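Local coordinates for basic membrane lipoprotein (Brucella melitensis biovar Abortus, PDB 3S99), which binds adenine, probably also other purines such as guanine, and may serve in their uptake as part of an ABC-type transport system, at residues L27-I32 and L89-S94; G166-M171 and F345-V350; I186-W191 and Q214-T219; G229-G234 and T246-V251. All blocks are in the same frame, centred on the assembly; numbering follows the deposited sequence.

Contact 1. Residues L27-I32 and L89-S94; sequences LKVGFI and LIFTTS. With ADE (adenine), chain T.
F31 and F91 sit across from one another on adjacent parallel strands. With first torsions of -65° and -67° both CG atoms lie beside their own backbone N, and the two rings lean the same way. From its root outward F91 runs along F31: CB is 3.7 Å from F31 CD1, CG is near F31 CE1, and CD2 makes the tightest ring contact, 3.5 Å from the same CE1. Beyond them CE2 reaches V29 CG1 at 3.8 Å, the methyl coming in at the ring edge. The two ring planes are only 12° from parallel but slid apart, and hardly overlap. On the same side of the sheet V29 CG2 lies alongside L89 CD2.

The backbone ladder runs G30 N to L89 O, F91 N to G30 O and I32 N to F91 O. It closes at I32 O, which accepts from both T93 N (3.1 Å) and T93 OG1 (2.7 Å), fastening the turn. T93 O accepts from W42 NE1. One residue on, S94 OG is 2.8 Å from adenine N3. A ligand-binding loop at the carboxyl ends of parallel strands is common in Rossmann-like folds, consistent with one lobe of a periplasmic binding protein.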
loop_
_atom_site.group_PDB
_atom_site.type_symbol
_atom_site.label_atom_id
_atom_site.label_comp_id
_atom_site.label_asym_id
_atom_site.label_seq_id
_atom_site.Cartn_x
_atom_site.Cartn_y
_atom_site.Cartn_z
ATOM N N LEU A 27 19.744 -13.465 16.388
ATOM C CA LEU A 27 18.837 -13.861 15.317
ATOM C C LEU A 27 19.177 -13.106 14.038
ATOM O O LEU A 27 19.138 -11.890 13.989
ATOM C CB LEU A 27 17.391 -13.577 15.690
ATOM C CG LEU A 27 16.281 -13.897 14.689
ATOM C CD1 LEU A 27 16.277 -15.384 14.334
ATOM C CD2 LEU A 27 14.961 -13.490 15.279
ATOM N N LYS A 28 19.511 -13.853 13.003
ATOM C CA LYS A 28 19.706 -13.285 11.695
ATOM C C LYS A 28 18.363 -13.138 10.968
ATOM O O LYS A 28 17.676 -14.129 10.700
ATOM C CB LYS A 28 20.682 -14.152 10.918
ATOM C CG LYS A 28 22.129 -14.012 11.402
ATOM C CD LYS A 28 23.025 -14.972 10.647
ATOM C CE LYS A 28 24.466 -14.497 10.559
ATOM N NZ LYS A 28 25.322 -15.585 9.999
ATOM N N VAL A 29 17.991 -11.893 10.669
ATOM C CA VAL A 29 16.727 -11.564 10.034
ATOM C C VAL A 29 17.019 -10.978 8.649
ATOM O O VAL A 29 17.790 -10.046 8.530
ATOM C CB VAL A 29 15.885 -10.558 10.905
ATOM C CG1 VAL A 29 14.607 -10.137 10.191
ATOM C CG2 VAL A 29 15.535 -11.136 12.308
ATOM N N GLY A 30 16.403 -11.511 7.603
ATOM C CA GLY A 30 16.595 -10.987 6.241
ATOM C C GLY A 30 15.388 -10.351 5.610
ATOM O O GLY A 30 14.246 -10.678 5.954
ATOM N N PHE A 31 15.663 -9.461 4.652
ATOM C CA PHE A 31 14.650 -8.692 3.946
ATOM C C PHE A 31 14.965 -8.718 2.455
ATOM O O PHE A 31 16.136 -8.565 2.045
ATOM C CB PHE A 31 14.602 -7.237 4.419
ATOM C CG PHE A 31 14.181 -7.069 5.834
ATOM C CD1 PHE A 31 12.850 -6.745 6.147
ATOM C CD2 PHE A 31 15.093 -7.279 6.870
ATOM C CE1 PHE A 31 12.447 -6.623 7.475
ATOM C CE2 PHE A 31 14.699 -7.145 8.196
ATOM C CZ PHE A 31 13.364 -6.809 8.491
ATOM N N ILE A 32 13.922 -8.928 1.653
ATOM C CA ILE A 32 13.982 -8.819 0.201
ATOM C C ILE A 32 13.093 -7.646 -0.243
ATOM O O ILE A 32 11.887 -7.653 0.045
ATOM C CB ILE A 32 13.458 -10.105 -0.455
ATOM C CG1 ILE A 32 14.274 -11.318 0.016
ATOM C CG2 ILE A 32 13.545 -9.973 -1.977
ATOM C CD1 ILE A 32 15.734 -11.286 -0.418
ATOM N N LEU A 89 14.629 -15.749 9.998
ATOM C CA LEU A 89 13.372 -15.061 9.744
ATOM C C LEU A 89 13.594 -14.185 8.521
ATOM O O LEU A 89 14.532 -13.386 8.485
ATOM C CB LEU A 89 13.002 -14.208 10.930
ATOM C CG LEU A 89 11.751 -13.338 10.833
ATOM C CD1 LEU A 89 10.459 -14.180 10.659
ATOM C CD2 LEU A 89 11.668 -12.461 12.075
ATOM N N ILE A 90 12.771 -14.372 7.498
ATOM C CA ILE A 90 12.942 -13.657 6.226
ATOM C C ILE A 90 11.629 -12.995 5.804
ATOM O O ILE A 90 10.596 -13.691 5.666
ATOM C CB ILE A 90 13.364 -14.615 5.124
ATOM C CG1 ILE A 90 14.709 -15.274 5.457
ATOM C CG2 ILE A 90 13.432 -13.882 3.715
ATOM C CD1 ILE A 90 15.175 -16.236 4.356
ATOM N N PHE A 91 11.670 -11.674 5.605
ATOM C CA PHE A 91 10.514 -10.890 5.169
ATOM C C PHE A 91 10.636 -10.629 3.673
ATOM O O PHE A 91 11.645 -10.073 3.209
ATOM C CB PHE A 91 10.452 -9.555 5.907
ATOM C CG PHE A 91 10.159 -9.678 7.378
ATOM C CD1 PHE A 91 8.835 -9.636 7.840
ATOM C CD2 PHE A 91 11.169 -9.811 8.294
ATOM C CE1 PHE A 91 8.554 -9.764 9.180
ATOM C CE2 PHE A 91 10.885 -9.907 9.653
ATOM C CZ PHE A 91 9.569 -9.882 10.088
ATOM N N THR A 92 9.629 -11.051 2.918
ATOM C CA THR A 92 9.562 -10.851 1.472
ATOM C C THR A 92 8.521 -9.768 1.218
ATOM O O THR A 92 7.346 -9.945 1.516
ATOM C CB THR A 92 9.352 -12.172 0.709
ATOM O OG1 THR A 92 8.181 -12.840 1.164
ATOM C CG2 THR A 92 10.589 -13.090 0.908
ATOM N N THR A 93 8.991 -8.589 0.799
ATOM C CA THR A 93 8.192 -7.354 0.988
ATOM C C THR A 93 7.420 -6.848 -0.225
ATOM O O THR A 93 7.105 -5.661 -0.334
ATOM C CB THR A 93 9.052 -6.212 1.594
ATOM O OG1 THR A 93 10.068 -5.820 0.659
ATOM C CG2 THR A 93 9.726 -6.650 2.927
ATOM N N SER A 94 7.018 -7.747 -1.096
ATOM C CA SER A 94 6.234 -7.387 -2.264
ATOM C C SER A 94 5.334 -8.536 -2.669
ATOM O O SER A 94 5.700 -9.687 -2.533
ATOM C CB SER A 94 7.155 -7.014 -3.430
ATOM O OG SER A 94 6.410 -6.584 -4.558
HETATM N N9 ADE T . 3.312 -5.497 -3.084
HETATM C C8 ADE T . 2.051 -5.173 -2.633
HETATM N N7 ADE T . 1.777 -3.891 -2.633
HETATM C C5 ADE T . 2.980 -3.383 -3.138
HETATM C C6 ADE T . 3.327 -2.084 -3.384
HETATM N N6 ADE T . 2.417 -1.146 -3.082
HETATM N N1 ADE T . 4.582 -1.834 -3.883
HETATM C C2 ADE T . 5.403 -2.871 -4.126
HETATM N N3 ADE T . 5.175 -4.170 -3.931
HETATM C C4 ADE T . 3.929 -4.332 -3.429
#

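Contact 2. Residues G166-M171 and F345-V350; sequences GINSFM and FYVAGV
N168 reaches from helix 161-175 to F345, Y346 and V347 with both ends of its amide. The hydrogen bonds come first. ND2 gives one to F345 O at 2.9 Å, with the carbonyl oxygen practically in the amide plane of N168. OD1 takes one from V347 N at 2.8 Å, although this N-H arrives well above the plane of the side-chain carbonyl, 51° out of it. Having CG beside the backbone N (chi1 -76°) carries the amide out along the irregular chain, and the two bonds, made to residues two apart, fix which way round the group is turned.

The ring contacts belong to Y346. N168 OD1 lies at its edge, 3.5 Å from CD1. I167 crosses the ring at a slant, with CG2 3.6 Å from CE1, while CD1 of the isoleucine reaches the phenolic OH. That hydroxyl has its polar partner in D352. V350 CG1, from the same segment as the tyrosine, rests over the centre of one ring face.

Purely apolar contacts follow one helical turn on. M171 CG meets V350 CG2 at 4.0 Å, and V347 CG2 is a little farther off. The M171 chain bends at chi2 and chi3, bringing SD towards G349.

The backbone here folds from V347 to V350 into a type II beta turn, with G349 at the third position where a positive phi (109°) suits glycine. The result is a C-terminal loop clasped to a helix of the second lobe by an asparagine side chain bonded to main chain.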
loop_
_atom_site.group_PDB
_atom_site.type_symbol
_atom_site.label_atom_id
_atom_site.label_comp_id
_atom_site.label_asym_id
_atom_site.label_seq_id
_atom_site.Cartn_x
_atom_site.Cartn_y
_atom_site.Cartn_z
ATOM N N GLY A 166 -7.873 -0.171 -4.233
ATOM C CA GLY A 166 -7.446 1.185 -3.904
ATOM C C GLY A 166 -8.091 2.235 -4.782
ATOM O O GLY A 166 -8.538 3.278 -4.296
ATOM N N ILE A 167 -8.181 1.932 -6.071
ATOM C CA ILE A 167 -8.854 2.797 -7.019
ATOM C C ILE A 167 -10.338 2.899 -6.634
ATOM O O ILE A 167 -10.904 4.006 -6.562
ATOM C CB ILE A 167 -8.691 2.272 -8.458
ATOM C CG1 ILE A 167 -7.225 2.373 -8.905
ATOM C CG2 ILE A 167 -9.605 3.037 -9.429
ATOM C CD1 ILE A 167 -6.891 1.631 -10.263
ATOM N N ASN A 168 -10.956 1.754 -6.371
ATOM C CA ASN A 168 -12.380 1.719 -6.040
ATOM C C ASN A 168 -12.675 2.450 -4.762
ATOM O O ASN A 168 -13.628 3.232 -4.714
ATOM C CB ASN A 168 -12.895 0.300 -5.950
ATOM C CG ASN A 168 -13.102 -0.331 -7.306
ATOM O OD1 ASN A 168 -13.379 0.361 -8.278
ATOM N ND2 ASN A 168 -12.977 -1.666 -7.371
ATOM N N SER A 169 -11.875 2.207 -3.725
ATOM C CA SER A 169 -12.058 2.905 -2.466
ATOM C C SER A 169 -11.894 4.415 -2.567
ATOM O O SER A 169 -12.678 5.177 -1.986
ATOM C CB SER A 169 -11.110 2.367 -1.418
ATOM O OG SER A 169 -11.431 2.935 -0.179
ATOM N N PHE A 170 -10.864 4.850 -3.286
ATOM C CA PHE A 170 -10.635 6.261 -3.549
ATOM C C PHE A 170 -11.844 6.942 -4.211
ATOM O O PHE A 170 -12.299 8.008 -3.775
ATOM C CB PHE A 170 -9.367 6.411 -4.397
ATOM C CG PHE A 170 -9.025 7.831 -4.745
ATOM C CD1 PHE A 170 -8.452 8.671 -3.811
ATOM C CD2 PHE A 170 -9.233 8.310 -6.036
ATOM C CE1 PHE A 170 -8.124 9.979 -4.142
ATOM C CE2 PHE A 170 -8.913 9.634 -6.363
ATOM C CZ PHE A 170 -8.349 10.450 -5.432
ATOM N N MET A 171 -12.401 6.277 -5.228
ATOM C CA MET A 171 -13.562 6.781 -5.932
ATOM C C MET A 171 -14.790 6.860 -4.991
ATOM O O MET A 171 -15.528 7.879 -4.987
ATOM C CB MET A 171 -13.854 5.878 -7.158
ATOM C CG MET A 171 -14.980 6.328 -8.064
ATOM S SD MET A 171 -14.796 7.992 -8.842
ATOM C CE MET A 171 -13.042 7.971 -9.139
ATOM N N PHE A 345 -12.904 -5.864 -10.774
ATOM C CA PHE A 345 -13.887 -4.999 -11.404
ATOM C C PHE A 345 -13.815 -3.627 -10.751
ATOM O O PHE A 345 -13.338 -3.491 -9.616
ATOM C CB PHE A 345 -15.290 -5.569 -11.223
ATOM C CG PHE A 345 -15.693 -5.742 -9.796
ATOM C CD1 PHE A 345 -15.429 -6.938 -9.129
ATOM C CD2 PHE A 345 -16.326 -4.703 -9.101
ATOM C CE1 PHE A 345 -15.778 -7.091 -7.799
ATOM C CE2 PHE A 345 -16.688 -4.856 -7.766
ATOM C CZ PHE A 345 -16.417 -6.057 -7.117
ATOM N N TYR A 346 -14.271 -2.611 -11.479
ATOM C CA TYR A 346 -14.330 -1.257 -10.953
ATOM C C TYR A 346 -15.736 -0.970 -10.476
ATOM O O TYR A 346 -16.678 -1.588 -10.933
ATOM C CB TYR A 346 -13.965 -0.223 -12.005
ATOM C CG TYR A 346 -12.494 -0.087 -12.298
ATOM C CD1 TYR A 346 -11.561 0.103 -11.271
ATOM C CD2 TYR A 346 -12.031 -0.114 -13.600
ATOM C CE1 TYR A 346 -10.223 0.246 -11.556
ATOM C CE2 TYR A 346 -10.695 0.050 -13.894
ATOM C CZ TYR A 346 -9.790 0.233 -12.873
ATOM O OH TYR A 346 -8.449 0.393 -13.185
ATOM N N VAL A 347 -15.872 -0.013 -9.568
ATOM C CA VAL A 347 -17.200 0.489 -9.185
ATOM C C VAL A 347 -17.673 1.499 -10.245
ATOM O O VAL A 347 -16.876 1.940 -11.098
ATOM C CB VAL A 347 -17.210 1.117 -7.752
ATOM C CG1 VAL A 347 -16.967 0.068 -6.709
ATOM C CG2 VAL A 347 -16.175 2.263 -7.613
ATOM N N ALA A 348 -18.970 1.840 -10.209
ATOM C CA ALA A 348 -19.541 2.862 -11.102
ATOM C C ALA A 348 -18.800 4.178 -10.929
ATOM O O ALA A 348 -18.501 4.603 -9.789
ATOM C CB ALA A 348 -21.046 3.072 -10.826
ATOM N N GLY A 349 -18.502 4.806 -12.063
ATOM C CA GLY A 349 -17.848 6.113 -12.112
ATOM C C GLY A 349 -16.410 6.077 -12.603
ATOM O O GLY A 349 -15.861 7.119 -13.013
ATOM N N VAL A 350 -15.787 4.903 -12.548
ATOM C CA VAL A 350 -14.431 4.748 -13.035
ATOM C C VAL A 350 -14.510 4.572 -14.558
ATOM O O VAL A 350 -15.399 3.876 -15.083
ATOM C CB VAL A 350 -13.694 3.552 -12.360
ATOM C CG1 VAL A 350 -12.251 3.427 -12.900
ATOM C CG2 VAL A 350 -13.694 3.694 -10.802
#

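Contact 3. Residues I186-W191 and Q214-T219; sequences IWVNSW and QHTDST. With ADE (adenine), chain T.
W191 and D217 meet because each turns its CG beside its own backbone N (chi1 -63° and -70°). The indole and the carboxylate thereby converge on adenine, with D217 OD2 3.3 Å from W191 CB. This is one side of the purine pocket of a two-lobed periplasmic binding protein, formed by loops that follow strands 182-187 and 211-214 of one lobe.

The indole serves as a floor. Adenine lies over one of its faces, C4 above the ring centre and C6 only 3.2 Å from CE3. D217 comes in at the rim of the base, its OD1 2.7 Å from N1 and its OD2 near C2. H215 approaches the edge of the indole, CD2 to W191 CZ3 at 3.5 Å, and the two ring planes are inclined at 51°. Its CD2 is also close to adenine N6, while its NE2 is hydrogen-bonded to E162, a fellow pocket residue that would set the rotation of the imidazole.

Main chain ties the two loops together, D217 N donating to W191 O at 2.8 Å. This bond places the aspartate beside the tryptophan that carries the base. T216 has its polar end turned to E197, and its CG2 touches V188 CG2, the two side chains crossing at about a right angle.

Inside the second loop Q214 braces the bend with a single nitrogen. NE2 reaches T216 O from above that carbonyl plane and S218 O within its carbonyl plane, each at 2.8 Å.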
loop_
_atom_site.group_PDB
_atom_site.type_symbol
_atom_site.label_atom_id
_atom_site.label_comp_id
_atom_site.label_asym_id
_atom_site.label_seq_id
_atom_site.Cartn_x
_atom_site.Cartn_y
_atom_site.Cartn_z
ATOM N N ILE A 186 -3.440 6.013 -15.512
ATOM C CA ILE A 186 -2.356 5.564 -16.391
ATOM C C ILE A 186 -1.629 4.425 -15.696
ATOM O O ILE A 186 -1.292 4.561 -14.522
ATOM C CB ILE A 186 -1.351 6.691 -16.707
ATOM C CG1 ILE A 186 -2.016 7.748 -17.591
ATOM C CG2 ILE A 186 -0.104 6.108 -17.439
ATOM C CD1 ILE A 186 -1.056 8.852 -18.110
ATOM N N TRP A 187 -1.414 3.307 -16.400
ATOM C CA TRP A 187 -0.719 2.144 -15.808
ATOM C C TRP A 187 0.769 2.205 -16.116
ATOM O O TRP A 187 1.139 2.386 -17.232
ATOM C CB TRP A 187 -1.317 0.826 -16.329
ATOM C CG TRP A 187 -2.666 0.614 -15.785
ATOM C CD1 TRP A 187 -3.838 0.886 -16.399
ATOM C CD2 TRP A 187 -2.990 0.142 -14.479
ATOM N NE1 TRP A 187 -4.893 0.602 -15.563
ATOM C CE2 TRP A 187 -4.396 0.126 -14.380
ATOM C CE3 TRP A 187 -2.226 -0.282 -13.380
ATOM C CZ2 TRP A 187 -5.067 -0.282 -13.209
ATOM C CZ3 TRP A 187 -2.885 -0.719 -12.236
ATOM C CH2 TRP A 187 -4.299 -0.696 -12.152
ATOM N N VAL A 188 1.602 2.048 -15.092
ATOM C CA VAL A 188 3.073 2.023 -15.224
ATOM C C VAL A 188 3.561 0.603 -15.556
ATOM O O VAL A 188 4.613 0.410 -16.172
ATOM C CB VAL A 188 3.712 2.511 -13.867
ATOM C CG1 VAL A 188 5.255 2.266 -13.808
ATOM C CG2 VAL A 188 3.408 3.972 -13.665
ATOM N N ASN A 189 2.790 -0.382 -15.098
ATOM C CA ASN A 189 3.043 -1.806 -15.284
ATOM C C ASN A 189 4.207 -2.364 -14.467
ATOM O O ASN A 189 4.722 -3.443 -14.772
ATOM C CB ASN A 189 3.147 -2.169 -16.771
ATOM C CG ASN A 189 1.875 -1.843 -17.529
ATOM O OD1 ASN A 189 0.766 -2.007 -17.009
ATOM N ND2 ASN A 189 2.025 -1.386 -18.764
ATOM N N SER A 190 4.575 -1.656 -13.395
ATOM C CA SER A 190 5.416 -2.221 -12.370
ATOM C C SER A 190 5.263 -1.380 -11.135
ATOM O O SER A 190 4.594 -0.339 -11.172
ATOM C CB SER A 190 6.893 -2.370 -12.813
ATOM O OG SER A 190 7.519 -1.157 -13.138
ATOM N N TRP A 191 5.820 -1.858 -10.017
ATOM C CA TRP A 191 5.660 -1.158 -8.771
ATOM C C TRP A 191 6.585 0.037 -8.693
ATOM O O TRP A 191 6.208 1.073 -8.176
ATOM C CB TRP A 191 5.920 -2.066 -7.577
ATOM C CG TRP A 191 4.957 -3.240 -7.453
ATOM C CD1 TRP A 191 5.242 -4.562 -7.730
ATOM C CD2 TRP A 191 3.599 -3.214 -6.974
ATOM N NE1 TRP A 191 4.138 -5.334 -7.474
ATOM C CE2 TRP A 191 3.123 -4.549 -7.005
ATOM C CE3 TRP A 191 2.726 -2.191 -6.542
ATOM C CZ2 TRP A 191 1.825 -4.890 -6.620
ATOM C CZ3 TRP A 191 1.428 -2.540 -6.139
ATOM C CH2 TRP A 191 0.990 -3.864 -6.194
ATOM N N GLN A 214 -1.165 7.858 -6.487
ATOM C CA GLN A 214 -0.461 6.706 -7.093
ATOM C C GLN A 214 -0.539 5.420 -6.296
ATOM O O GLN A 214 -0.755 5.449 -5.089
ATOM C CB GLN A 214 1.015 7.034 -7.291
ATOM C CG GLN A 214 1.807 6.976 -5.992
ATOM C CD GLN A 214 3.157 7.586 -6.112
ATOM O OE1 GLN A 214 3.296 8.736 -6.568
ATOM N NE2 GLN A 214 4.178 6.847 -5.676
ATOM N N HIS A 215 -0.335 4.294 -6.989
ATOM C CA HIS A 215 -0.035 3.020 -6.332
ATOM C C HIS A 215 1.317 2.442 -6.757
ATOM O O HIS A 215 1.549 1.230 -6.689
ATOM C CB HIS A 215 -1.145 2.024 -6.603
ATOM C CG HIS A 215 -1.328 1.004 -5.523
ATOM N ND1 HIS A 215 -2.569 0.712 -4.984
ATOM C CD2 HIS A 215 -0.449 0.158 -4.927
ATOM C CE1 HIS A 215 -2.436 -0.247 -4.081
ATOM N NE2 HIS A 215 -1.166 -0.619 -4.043
ATOM N N THR A 216 2.211 3.324 -7.195
ATOM C CA THR A 216 3.613 2.978 -7.433
ATOM C C THR A 216 4.454 3.435 -6.225
ATOM O O THR A 216 3.941 4.093 -5.296
ATOM C CB THR A 216 4.082 3.640 -8.717
ATOM O OG1 THR A 216 3.897 5.071 -8.608
ATOM C CG2 THR A 216 3.290 3.054 -9.938
ATOM N N ASP A 217 5.734 3.082 -6.233
ATOM C CA ASP A 217 6.567 3.046 -5.016
ATOM C C ASP A 217 7.375 4.302 -4.719
ATOM O O ASP A 217 7.857 4.476 -3.598
ATOM C CB ASP A 217 7.527 1.842 -5.110
ATOM C CG ASP A 217 6.803 0.488 -4.989
ATOM O OD1 ASP A 217 5.553 0.495 -4.761
ATOM O OD2 ASP A 217 7.493 -0.585 -5.081
ATOM N N SER A 218 7.546 5.177 -5.710
ATOM C CA SER A 218 8.565 6.215 -5.586
ATOM C C SER A 218 7.983 7.606 -5.412
ATOM O O SER A 218 6.786 7.828 -5.606
ATOM C CB SER A 218 9.520 6.218 -6.800
ATOM O OG SER A 218 9.000 7.041 -7.818
ATOM N N THR A 219 8.860 8.536 -5.074
ATOM C CA THR A 219 8.518 9.967 -5.019
ATOM C C THR A 219 8.541 10.694 -6.375
ATOM O O THR A 219 8.409 11.920 -6.390
ATOM C CB THR A 219 9.499 10.737 -4.145
ATOM O OG1 THR A 219 10.824 10.384 -4.546
ATOM C CG2 THR A 219 9.304 10.401 -2.682
HETATM N N9 ADE T . 3.312 -5.497 -3.084
HETATM C C8 ADE T . 2.051 -5.173 -2.633
HETATM N N7 ADE T . 1.777 -3.891 -2.633
HETATM C C5 ADE T . 2.980 -3.383 -3.138
HETATM C C6 ADE T . 3.327 -2.084 -3.384
HETATM N N6 ADE T . 2.417 -1.146 -3.082
HETATM N N1 ADE T . 4.582 -1.834 -3.883
HETATM C C2 ADE T . 5.403 -2.871 -4.126
HETATM N N3 ADE T . 5.175 -4.170 -3.931
HETATM C C4 ADE T . 3.929 -4.332 -3.429
#

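Contact 4. Residues G229-G234 and T246-V251; sequences GIKAFG and TQLTAV
A232 O is gripped twice from the neighbouring strand: L248 N donates to it at 2.9 Å, nearly straight along the carbonyl. The second grip is a CA-H...O contact, with Q247 CA 3.4 Å from A232 O. Either side of this point the ladder continues with A232 N to T246 O and G234 N to T249 O. From A232 to G234 the first strand advances two residues, while its partner goes from Q247 to A250, three. The extra residue makes a beta bulge in this parallel pair of the second lobe's sheet, and L248, with helical backbone angles (-89°/-42°), points its CB towards the other strand.

L248 CD1 consequently lands 3.7 Å from F233 CZ, and CD2 lies against K231 CD, the two chains crossing at about a right angle. The lysine runs on to N292 O. T249 CG2 comes in at the edge of the F233 ring, 3.7 Å from CD1. Q247 extends over G234, its OE1 3.4 Å from G234 CA, and its amide is held by D238 and M239 N. Near I230 and T246 a water bridges the segments: it donates to I230 O at 2.8 Å and lies 2.6 Å from T246 OG1.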
loop_
_atom_site.group_PDB
_atom_site.type_symbol
_atom_site.label_atom_id
_atom_site.label_comp_id
_atom_site.label_asym_id
_atom_site.label_seq_id
_atom_site.Cartn_x
_atom_site.Cartn_y
_atom_site.Cartn_z
ATOM N N GLY A 229 2.944 22.737 -9.139
ATOM C CA GLY A 229 1.967 23.289 -8.184
ATOM C C GLY A 229 0.652 22.514 -8.052
ATOM O O GLY A 229 -0.362 23.091 -7.684
ATOM N N ILE A 230 0.683 21.212 -8.352
ATOM C CA ILE A 230 -0.492 20.321 -8.269
ATOM C C ILE A 230 -0.437 19.505 -6.983
ATOM O O ILE A 230 0.583 18.905 -6.657
ATOM C CB ILE A 230 -0.576 19.366 -9.513
ATOM C CG1 ILE A 230 -0.833 20.188 -10.787
ATOM C CG2 ILE A 230 -1.655 18.294 -9.342
ATOM C CD1 ILE A 230 -2.137 21.030 -10.739
ATOM N N LYS A 231 -1.540 19.522 -6.246
ATOM C CA LYS A 231 -1.614 18.872 -4.962
ATOM C C LYS A 231 -1.734 17.351 -5.140
ATOM O O LYS A 231 -2.292 16.858 -6.128
ATOM C CB LYS A 231 -2.750 19.482 -4.121
ATOM C CG LYS A 231 -2.463 20.974 -3.766
ATOM C CD LYS A 231 -3.303 21.509 -2.621
ATOM C CE LYS A 231 -2.886 22.962 -2.172
ATOM N NZ LYS A 231 -3.888 23.619 -1.231
ATOM N N ALA A 232 -1.173 16.614 -4.199
ATOM C CA ALA A 232 -0.991 15.166 -4.376
ATOM C C ALA A 232 -1.017 14.406 -3.058
ATOM O O ALA A 232 -0.935 15.003 -1.978
ATOM C CB ALA A 232 0.355 14.921 -5.110
ATOM N N PHE A 233 -1.133 13.091 -3.135
ATOM C CA PHE A 233 -1.016 12.244 -1.931
ATOM C C PHE A 233 0.276 11.438 -1.983
ATOM O O PHE A 233 0.624 10.876 -3.013
ATOM C CB PHE A 233 -2.232 11.328 -1.801
ATOM C CG PHE A 233 -3.563 12.095 -1.737
ATOM C CD1 PHE A 233 -3.998 12.659 -0.547
ATOM C CD2 PHE A 233 -4.345 12.256 -2.874
ATOM C CE1 PHE A 233 -5.225 13.385 -0.475
ATOM C CE2 PHE A 233 -5.568 12.937 -2.821
ATOM C CZ PHE A 233 -5.997 13.521 -1.642
ATOM N N GLY A 234 0.991 11.376 -0.863
ATOM C CA GLY A 234 2.098 10.451 -0.746
ATOM C C GLY A 234 1.634 9.023 -0.580
ATOM O O GLY A 234 0.488 8.761 -0.207
ATOM N N THR A 246 2.473 21.005 -1.232
ATOM C CA THR A 246 1.441 20.385 -2.079
ATOM C C THR A 246 0.978 18.993 -1.656
ATOM O O THR A 246 -0.090 18.558 -2.090
ATOM C CB THR A 246 1.853 20.357 -3.560
ATOM O OG1 THR A 246 3.128 19.726 -3.680
ATOM C CG2 THR A 246 1.901 21.782 -4.140
ATOM N N GLN A 247 1.728 18.288 -0.808
ATOM C CA GLN A 247 1.191 17.045 -0.271
ATOM C C GLN A 247 0.031 17.350 0.661
ATOM O O GLN A 247 0.151 18.176 1.572
ATOM C CB GLN A 247 2.219 16.180 0.451
ATOM C CG GLN A 247 1.612 14.791 0.833
ATOM C CD GLN A 247 2.526 13.938 1.685
ATOM O OE1 GLN A 247 3.225 13.073 1.166
ATOM N NE2 GLN A 247 2.511 14.162 3.009
ATOM N N LEU A 248 -1.081 16.656 0.455
ATOM C CA LEU A 248 -2.284 16.815 1.293
ATOM C C LEU A 248 -2.230 15.877 2.496
ATOM O O LEU A 248 -2.573 16.248 3.606
ATOM C CB LEU A 248 -3.515 16.529 0.457
ATOM C CG LEU A 248 -3.750 17.507 -0.706
ATOM C CD1 LEU A 248 -4.664 16.920 -1.766
ATOM C CD2 LEU A 248 -4.317 18.836 -0.185
ATOM N N THR A 249 -1.804 14.649 2.250
ATOM C CA THR A 249 -1.558 13.647 3.274
ATOM C C THR A 249 -0.979 12.441 2.544
ATOM O O THR A 249 -0.628 12.528 1.364
ATOM C CB THR A 249 -2.855 13.246 4.076
ATOM O OG1 THR A 249 -2.520 12.316 5.110
ATOM C CG2 THR A 249 -3.929 12.646 3.166
ATOM N N ALA A 250 -0.892 11.320 3.240
ATOM C CA ALA A 250 -0.371 10.091 2.667
ATOM C C ALA A 250 -0.901 8.909 3.466
ATOM O O ALA A 250 -1.106 9.029 4.642
ATOM C CB ALA A 250 1.150 10.087 2.680
ATOM N N VAL A 251 -1.097 7.771 2.802
ATOM C CA VAL A 251 -1.404 6.512 3.460
ATOM C C VAL A 251 -0.089 5.844 3.892
ATOM O O VAL A 251 0.644 5.346 3.056
ATOM C CB VAL A 251 -2.170 5.602 2.504
ATOM C CG1 VAL A 251 -2.627 4.288 3.214
ATOM C CG2 VAL A 251 -3.395 6.342 1.939
HETATM O O HOH W 1 2.559 17.615 -5.068
#

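Overall arrangement
Contact 1 belongs to the six-stranded parallel sheet of one lobe; contacts 3 and 4 both reach the second, mixed sheet, with centres 15 Å apart. Adenine joins contacts 1 and 3, whose centres are 23 Å apart: it lies between S94 of the first and W191, H215 and D217 of the third, as expected for a ligand held in the cleft between two lobes. Contact 1 comes first in the chain. Contact 2 then closes a long loop, from helix 161-175 to the C-terminal region, inside which contacts 3 and 4 follow in turn. Y346 and I167 meet W187, and F170 meets F233, so helix 161-175 and the C-terminal segment pack against the second sheet.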